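Local coordinates for protein pumilio homolog 23 (Arabidopsis thaliana, PDB 5WZJ) that binds RNA in a sequence-specific manner through pumilio repeats, recognises an 18S rRNA sequence, and probably regulates translation and mRNA stability, at residues R486-F496 against C512-A523. Numbering follows the deposited sequence.
Sequences RRLIIKLRGHF and CFDACNLTLREA
Ile-489 reaches from helix 482-490 into the turn between helices 503-514 and 518-530, and each atom beyond its CB, which points at that turn, has a partner. CG1, anti to the carbonyl carbon (chi1 -68°), passes Cys-512 SG at 4.1 Å. An extended second torsion carries CD1 onward to Ala-515 CB, 4.0 Å away, and to the backbone O of Cys-512. The other branch, CG2, lies 3.6 Å from Cys-516 SG, so the two branches meet different cysteine sulfurs. With alanine at Ile-489, both branches would be gone, which is likely to leave Cys-512 SG, Cys-516 SG and Ala-515 CB without this apolar partner and open a gap beside the turn. Cys-512 SG also touches Leu-492 CD1 (3.8 Å) and lies at the edge of the Phe-496 ring, 5.4 Å from its centroid and 89° off the normal.

Farther along, Leu-520 crosses Ile-490 at about a right angle, both its methyls 3.9 Å from Ile-490 CG1. Arg-493 continues the row: its CD meets Leu-520 CD2, and one guanidinium face receives Ala-523 CB, 3.7 Å from Arg-493 NH2. Asn-517 caps helix 518-530, its OD1 accepting from Leu-520 N at 2.9 Å with a nearly straight N-H...O angle of 165°. Ile-489 and Ile-490, ending Pumilio 7, thus pack on Pumilio 8, within which Leu-492, Arg-493 and Phe-496 add contacts; such stacked helical repeats build the right-handed PUF superhelix.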
ATOM      1  N   ARG A 486      16.325  28.053  -9.855  1.00 16.88           N
ATOM      2  CA  ARG A 486      15.867  29.442  -9.858  1.00 22.62           C
ATOM      3  C   ARG A 486      15.101  29.776 -11.139  1.00 17.44           C
ATOM      4  O   ARG A 486      14.061  30.444 -11.097  1.00 18.44           O
ATOM      5  CB  ARG A 486      17.075  30.379  -9.675  1.00 22.58           C
ATOM      6  CG  ARG A 486      16.756  31.884  -9.751  1.00 32.31           C
ATOM      7  CD  ARG A 486      17.964  32.786  -9.355  1.00 35.48           C
ATOM      8  NE  ARG A 486      19.041  32.821 -10.356  1.00 31.80           N
ATOM      9  CZ  ARG A 486      20.244  32.254 -10.199  1.00 39.83           C
ATOM     10  NH1 ARG A 486      20.542  31.597  -9.079  1.00 32.33           N
ATOM     11  NH2 ARG A 486      21.163  32.347 -11.156  1.00 31.89           N
ATOM     12  N   ARG A 487      15.591  29.307 -12.287  1.00 16.87           N
ATOM     13  CA  ARG A 487      14.896  29.583 -13.536  1.00 14.11           C
ATOM     14  C   ARG A 487      13.457  29.076 -13.490  1.00 16.96           C
ATOM     15  O   ARG A 487      12.536  29.762 -13.947  1.00 13.65           O
ATOM     16  CB  ARG A 487      15.652  28.953 -14.708  1.00 12.38           C
ATOM     17  CG  ARG A 487      14.895  29.091 -16.042  1.00 15.62           C
ATOM     18  CD  ARG A 487      15.564  28.315 -17.163  1.00 13.92           C
ATOM     19  NE  ARG A 487      14.862  28.530 -18.427  1.00 14.87           N
ATOM     20  CZ  ARG A 487      15.070  27.809 -19.522  1.00 20.02           C
ATOM     21  NH1 ARG A 487      15.963  26.825 -19.502  1.00 14.42           N
ATOM     22  NH2 ARG A 487      14.386  28.080 -20.630  1.00 14.55           N
ATOM     23  N   LEU A 488      13.242  27.872 -12.950  1.00 17.63           N
ATOM     24  CA  LEU A 488      11.886  27.336 -12.872  1.00 16.19           C
ATOM     25  C   LEU A 488      11.048  28.121 -11.874  1.00 14.84           C
ATOM     26  O   LEU A 488       9.893  28.459 -12.148  1.00 18.30           O
ATOM     27  CB  LEU A 488      11.916  25.843 -12.496  1.00 17.25           C
ATOM     28  CG  LEU A 488      10.531  25.169 -12.414  1.00 18.99           C
ATOM     29  CD1 LEU A 488      10.577  23.752 -12.940  1.00 18.76           C
ATOM     30  CD2 LEU A 488       9.975  25.173 -10.995  1.00 18.62           C
ATOM     31  N   ILE A 489      11.605  28.393 -10.694  1.00 17.51           N
ATOM     32  CA  ILE A 489      10.855  29.111  -9.666  1.00 18.15           C
ATOM     33  C   ILE A 489      10.383  30.460 -10.193  1.00 23.49           C
ATOM     34  O   ILE A 489       9.236  30.869  -9.962  1.00 19.72           O
ATOM     35  CB  ILE A 489      11.717  29.261  -8.400  1.00 21.19           C
ATOM     36  CG1 ILE A 489      11.941  27.885  -7.755  1.00 22.74           C
ATOM     37  CG2 ILE A 489      11.058  30.236  -7.403  1.00 19.44           C
ATOM     38  CD1 ILE A 489      12.915  27.900  -6.575  1.00 18.40           C
ATOM     39  N   ILE A 490      11.250  31.166 -10.927  1.00 21.33           N
ATOM     40  CA  ILE A 490      10.867  32.469 -11.473  1.00 17.79           C
ATOM     41  C   ILE A 490       9.666  32.343 -12.401  1.00 20.77           C
ATOM     42  O   ILE A 490       8.801  33.228 -12.438  1.00 19.27           O
ATOM     43  CB  ILE A 490      12.078  33.130 -12.169  1.00 20.83           C
ATOM     44  CG1 ILE A 490      13.061  33.607 -11.102  1.00 18.90           C
ATOM     45  CG2 ILE A 490      11.641  34.308 -13.064  1.00 18.42           C
ATOM     46  CD1 ILE A 490      14.435  34.010 -11.633  1.00 21.16           C
ATOM     47  N   LYS A 491       9.560  31.238 -13.137  1.00 18.22           N
ATOM     48  CA  LYS A 491       8.404  31.137 -14.019  1.00 24.98           C
ATOM     49  C   LYS A 491       7.108  30.834 -13.270  1.00 26.81           C
ATOM     50  O   LYS A 491       6.045  30.821 -13.897  1.00 26.32           O
ATOM     51  CB  LYS A 491       8.669  30.094 -15.109  1.00 18.12           C
ATOM     52  CG  LYS A 491       9.574  30.687 -16.212  1.00 17.61           C
ATOM     53  CD  LYS A 491       9.770  29.756 -17.380  1.00 19.98           C
ATOM     54  CE  LYS A 491      10.828  28.704 -17.078  1.00 15.78           C
ATOM     55  NZ  LYS A 491      11.233  28.023 -18.353  1.00 18.17           N
ATOM     56  N   LEU A 492       7.158  30.618 -11.958  1.00 20.90           N
ATOM     57  CA  LEU A 492       5.937  30.525 -11.165  1.00 23.45           C
ATOM     58  C   LEU A 492       5.478  31.874 -10.622  1.00 25.96           C
ATOM     59  O   LEU A 492       4.402  31.939 -10.011  1.00 24.47           O
ATOM     60  CB  LEU A 492       6.121  29.551 -10.000  1.00 19.03           C
ATOM     61  CG  LEU A 492       6.332  28.080 -10.367  1.00 21.21           C
ATOM     62  CD1 LEU A 492       6.574  27.252  -9.117  1.00 19.52           C
ATOM     63  CD2 LEU A 492       5.127  27.532 -11.122  1.00 24.16           C
ATOM     64  N   ARG A 493       6.258  32.938 -10.833  1.00 21.68           N
ATOM     65  CA  ARG A 493       5.906  34.250 -10.305  1.00 28.48           C
ATOM     66  C   ARG A 493       4.555  34.695 -10.836  1.00 31.42           C
ATOM     67  O   ARG A 493       4.214  34.465 -11.999  1.00 28.82           O
ATOM     68  CB  ARG A 493       6.969  35.290 -10.667  1.00 30.12           C
ATOM     69  CG  ARG A 493       8.266  35.155  -9.875  1.00 39.08           C
ATOM     70  CD  ARG A 493       9.158  36.394 -10.008  1.00 40.89           C
ATOM     71  NE  ARG A 493       8.565  37.593  -9.416  1.00 41.52           N
ATOM     72  CZ  ARG A 493       9.241  38.716  -9.169  1.00 40.43           C
ATOM     73  NH1 ARG A 493      10.537  38.785  -9.453  1.00 34.16           N
ATOM     74  NH2 ARG A 493       8.626  39.767  -8.635  1.00 34.99           N
ATOM     75  N   GLY A 494       3.783  35.344  -9.978  1.00 26.22           N
ATOM     76  CA  GLY A 494       2.420  35.688 -10.309  1.00 26.19           C
ATOM     77  C   GLY A 494       1.416  34.604 -10.007  1.00 30.18           C
ATOM     78  O   GLY A 494       0.208  34.847 -10.130  1.00 27.60           O
ATOM     79  N   HIS A 495       1.863  33.417  -9.599  1.00 27.00           N
ATOM     80  CA  HIS A 495       0.950  32.315  -9.335  1.00 27.66           C
ATOM     81  C   HIS A 495       1.096  31.742  -7.943  1.00 26.01           C
ATOM     82  O   HIS A 495       0.414  30.764  -7.615  1.00 24.86           O
ATOM     83  CB  HIS A 495       1.139  31.199 -10.374  1.00 26.12           C
ATOM     84  CG  HIS A 495       0.696  31.596 -11.742  1.00 32.21           C
ATOM     85  ND1 HIS A 495       1.540  32.196 -12.650  1.00 36.81           N
ATOM     86  CD2 HIS A 495      -0.515  31.522 -12.342  1.00 33.01           C
ATOM     87  CE1 HIS A 495       0.874  32.463 -13.759  1.00 35.14           C
ATOM     88  NE2 HIS A 495      -0.376  32.066 -13.597  1.00 37.79           N
ATOM     89  N   PHE A 496       1.970  32.309  -7.119  1.00 24.75           N
ATOM     90  CA  PHE A 496       2.148  31.735  -5.796  1.00 25.64           C
ATOM     91  C   PHE A 496       0.899  31.903  -4.945  1.00 28.04           C
ATOM     92  O   PHE A 496       0.611  31.044  -4.103  1.00 31.81           O
ATOM     93  CB  PHE A 496       3.372  32.350  -5.118  1.00 21.78           C
ATOM     94  CG  PHE A 496       4.669  31.919  -5.749  1.00 24.35           C
ATOM     95  CD1 PHE A 496       5.160  30.631  -5.544  1.00 19.82           C
ATOM     96  CD2 PHE A 496       5.380  32.784  -6.569  1.00 19.13           C
ATOM     97  CE1 PHE A 496       6.356  30.215  -6.128  1.00 25.82           C
ATOM     98  CE2 PHE A 496       6.589  32.370  -7.160  1.00 21.63           C
ATOM     99  CZ  PHE A 496       7.069  31.086  -6.937  1.00 21.16           C
ATOM    100  N   CYS A 512       9.481  26.057  -2.834  1.00 19.45           N
ATOM    101  CA  CYS A 512      10.050  27.160  -3.604  1.00 16.18           C
ATOM    102  C   CYS A 512      10.647  28.206  -2.679  1.00 22.01           C
ATOM    103  O   CYS A 512      11.795  28.634  -2.862  1.00 19.74           O
ATOM    104  CB  CYS A 512       8.988  27.801  -4.496  1.00 17.17           C
ATOM    105  SG  CYS A 512       8.494  26.798  -5.911  1.00 23.65           S
ATOM    106  N   PHE A 513       9.868  28.636  -1.682  1.00 21.31           N
ATOM    107  CA  PHE A 513      10.344  29.647  -0.741  1.00 22.80           C
ATOM    108  C   PHE A 513      11.667  29.228  -0.115  1.00 27.65           C
ATOM    109  O   PHE A 513      12.627  30.010  -0.071  1.00 25.35           O
ATOM    110  CB  PHE A 513       9.275  29.892   0.332  1.00 19.43           C
ATOM    111  CG  PHE A 513       9.573  31.052   1.241  1.00 20.35           C
ATOM    112  CD1 PHE A 513      10.343  30.875   2.383  1.00 25.25           C
ATOM    113  CD2 PHE A 513       9.079  32.317   0.957  1.00 18.63           C
ATOM    114  CE1 PHE A 513      10.614  31.941   3.231  1.00 24.55           C
ATOM    115  CE2 PHE A 513       9.342  33.387   1.800  1.00 21.25           C
ATOM    116  CZ  PHE A 513      10.112  33.197   2.939  1.00 23.12           C
ATOM    117  N   ASP A 514      11.746  27.977   0.340  1.00 24.11           N
ATOM    118  CA  ASP A 514      12.965  27.498   0.986  1.00 28.23           C
ATOM    119  C   ASP A 514      14.164  27.519   0.046  1.00 33.09           C
ATOM    120  O   ASP A 514      15.295  27.736   0.493  1.00 30.67           O
ATOM    121  CB  ASP A 514      12.752  26.084   1.530  1.00 29.60           C
ATOM    122  CG  ASP A 514      11.967  26.076   2.836  1.00 37.43           C
ATOM    123  OD1 ASP A 514      11.788  27.159   3.439  1.00 36.87           O
ATOM    124  OD2 ASP A 514      11.538  24.989   3.263  1.00 38.67           O
ATOM    125  N   ALA A 515      13.945  27.316  -1.248  1.00 28.79           N
ATOM    126  CA  ALA A 515      15.042  27.266  -2.209  1.00 32.87           C
ATOM    127  C   ALA A 515      15.418  28.634  -2.784  1.00 37.82           C
ATOM    128  O   ALA A 515      16.315  28.701  -3.634  1.00 36.37           O
ATOM    129  CB  ALA A 515      14.686  26.299  -3.344  1.00 25.69           C
ATOM    130  N   CYS A 516      14.788  29.717  -2.329  1.00 27.38           N
ATOM    131  CA  CYS A 516      14.948  31.043  -2.911  1.00 29.96           C
ATOM    132  C   CYS A 516      15.909  31.924  -2.128  1.00 31.35           C
ATOM    133  O   CYS A 516      16.101  31.766  -0.920  1.00 33.16           O
ATOM    134  CB  CYS A 516      13.606  31.770  -2.977  1.00 30.90           C
ATOM    135  SG  CYS A 516      12.640  31.284  -4.336  1.00 31.53           S
ATOM    136  N   ASN A 517      16.467  32.900  -2.842  1.00 30.66           N
ATOM    137  CA  ASN A 517      17.184  34.027  -2.266  1.00 34.43           C
ATOM    138  C   ASN A 517      16.184  35.040  -1.696  1.00 28.21           C
ATOM    139  O   ASN A 517      14.969  34.900  -1.854  1.00 31.37           O
ATOM    140  CB  ASN A 517      18.078  34.672  -3.330  1.00 36.05           C
ATOM    141  CG  ASN A 517      17.294  35.106  -4.584  1.00 47.29           C
ATOM    142  OD1 ASN A 517      16.186  35.634  -4.495  1.00 40.46           O
ATOM    143  ND2 ASN A 517      17.876  34.865  -5.757  1.00 57.81           N
ATOM    144  N   LEU A 518      16.702  36.097  -1.055  1.00 26.71           N
ATOM    145  CA  LEU A 518      15.833  37.090  -0.418  1.00 31.39           C
ATOM    146  C   LEU A 518      14.864  37.715  -1.414  1.00 32.65           C
ATOM    147  O   LEU A 518      13.686  37.925  -1.095  1.00 27.26           O
ATOM    148  CB  LEU A 518      16.666  38.188   0.255  1.00 32.41           C
ATOM    149  CG  LEU A 518      15.859  39.371   0.826  1.00 37.46           C
ATOM    150  CD1 LEU A 518      14.818  38.900   1.840  1.00 39.51           C
ATOM    151  CD2 LEU A 518      16.760  40.419   1.452  1.00 38.05           C
ATOM    152  N   THR A 519      15.340  38.017  -2.625  1.00 30.65           N
ATOM    153  CA  THR A 519      14.500  38.697  -3.605  1.00 29.78           C
ATOM    154  C   THR A 519      13.263  37.880  -3.939  1.00 26.64           C
ATOM    155  O   THR A 519      12.147  38.406  -3.964  1.00 24.42           O
ATOM    156  CB  THR A 519      15.300  38.972  -4.873  1.00 36.67           C
ATOM    157  OG1 THR A 519      16.415  39.803  -4.547  1.00 46.21           O
ATOM    158  CG2 THR A 519      14.426  39.665  -5.900  1.00 30.14           C
ATOM    159  N   LEU A 520      13.437  36.587  -4.202  1.00 22.18           N
ATOM    160  CA  LEU A 520      12.278  35.785  -4.566  1.00 23.14           C
ATOM    161  C   LEU A 520      11.441  35.405  -3.346  1.00 21.25           C
ATOM    162  O   LEU A 520      10.222  35.249  -3.470  1.00 24.06           O
ATOM    163  CB  LEU A 520      12.727  34.550  -5.345  1.00 23.61           C
ATOM    164  CG  LEU A 520      13.225  34.916  -6.756  1.00 33.85           C
ATOM    165  CD1 LEU A 520      14.081  33.799  -7.358  1.00 25.75           C
ATOM    166  CD2 LEU A 520      12.063  35.286  -7.685  1.00 30.13           C
ATOM    167  N   ARG A 521      12.061  35.271  -2.170  1.00 22.57           N
ATOM    168  CA  ARG A 521      11.273  35.079  -0.952  1.00 27.36           C
ATOM    169  C   ARG A 521      10.326  36.243  -0.721  1.00 26.03           C
ATOM    170  O   ARG A 521       9.160  36.046  -0.360  1.00 21.71           O
ATOM    171  CB  ARG A 521      12.188  34.905   0.255  1.00 23.00           C
ATOM    172  CG  ARG A 521      12.841  33.552   0.292  1.00 24.74           C
ATOM    173  CD  ARG A 521      13.589  33.335   1.589  1.00 29.04           C
ATOM    174  NE  ARG A 521      14.283  32.061   1.560  1.00 28.77           N
ATOM    175  CZ  ARG A 521      14.842  31.486   2.618  1.00 34.53           C
ATOM    176  NH1 ARG A 521      14.788  32.078   3.804  1.00 39.67           N
ATOM    177  NH2 ARG A 521      15.451  30.317   2.485  1.00 29.49           N
ATOM    178  N   GLU A 522      10.810  37.465  -0.941  1.00 21.57           N
ATOM    179  CA  GLU A 522       9.959  38.634  -0.801  1.00 24.67           C
ATOM    180  C   GLU A 522       8.840  38.637  -1.833  1.00 27.64           C
ATOM    181  O   GLU A 522       7.694  38.974  -1.512  1.00 23.83           O
ATOM    182  CB  GLU A 522      10.800  39.902  -0.915  1.00 30.25           C
ATOM    183  CG  GLU A 522       9.995  41.143  -0.674  1.00 36.92           C
ATOM    184  CD  GLU A 522      10.847  42.368  -0.436  1.00 38.50           C
ATOM    185  OE1 GLU A 522      12.093  42.277  -0.545  1.00 38.48           O
ATOM    186  OE2 GLU A 522      10.252  43.423  -0.133  1.00 38.79           O
ATOM    187  N   ALA A 523       9.146  38.264  -3.080  1.00 26.08           N
ATOM    188  CA  ALA A 523       8.102  38.197  -4.100  1.00 26.21           C
ATOM    189  C   ALA A 523       7.024  37.179  -3.729  1.00 25.01           C
ATOM    190  O   ALA A 523       5.829  37.464  -3.847  1.00 27.81           O
ATOM    191  CB  ALA A 523       8.715  37.864  -5.463  1.00 26.64           C
TER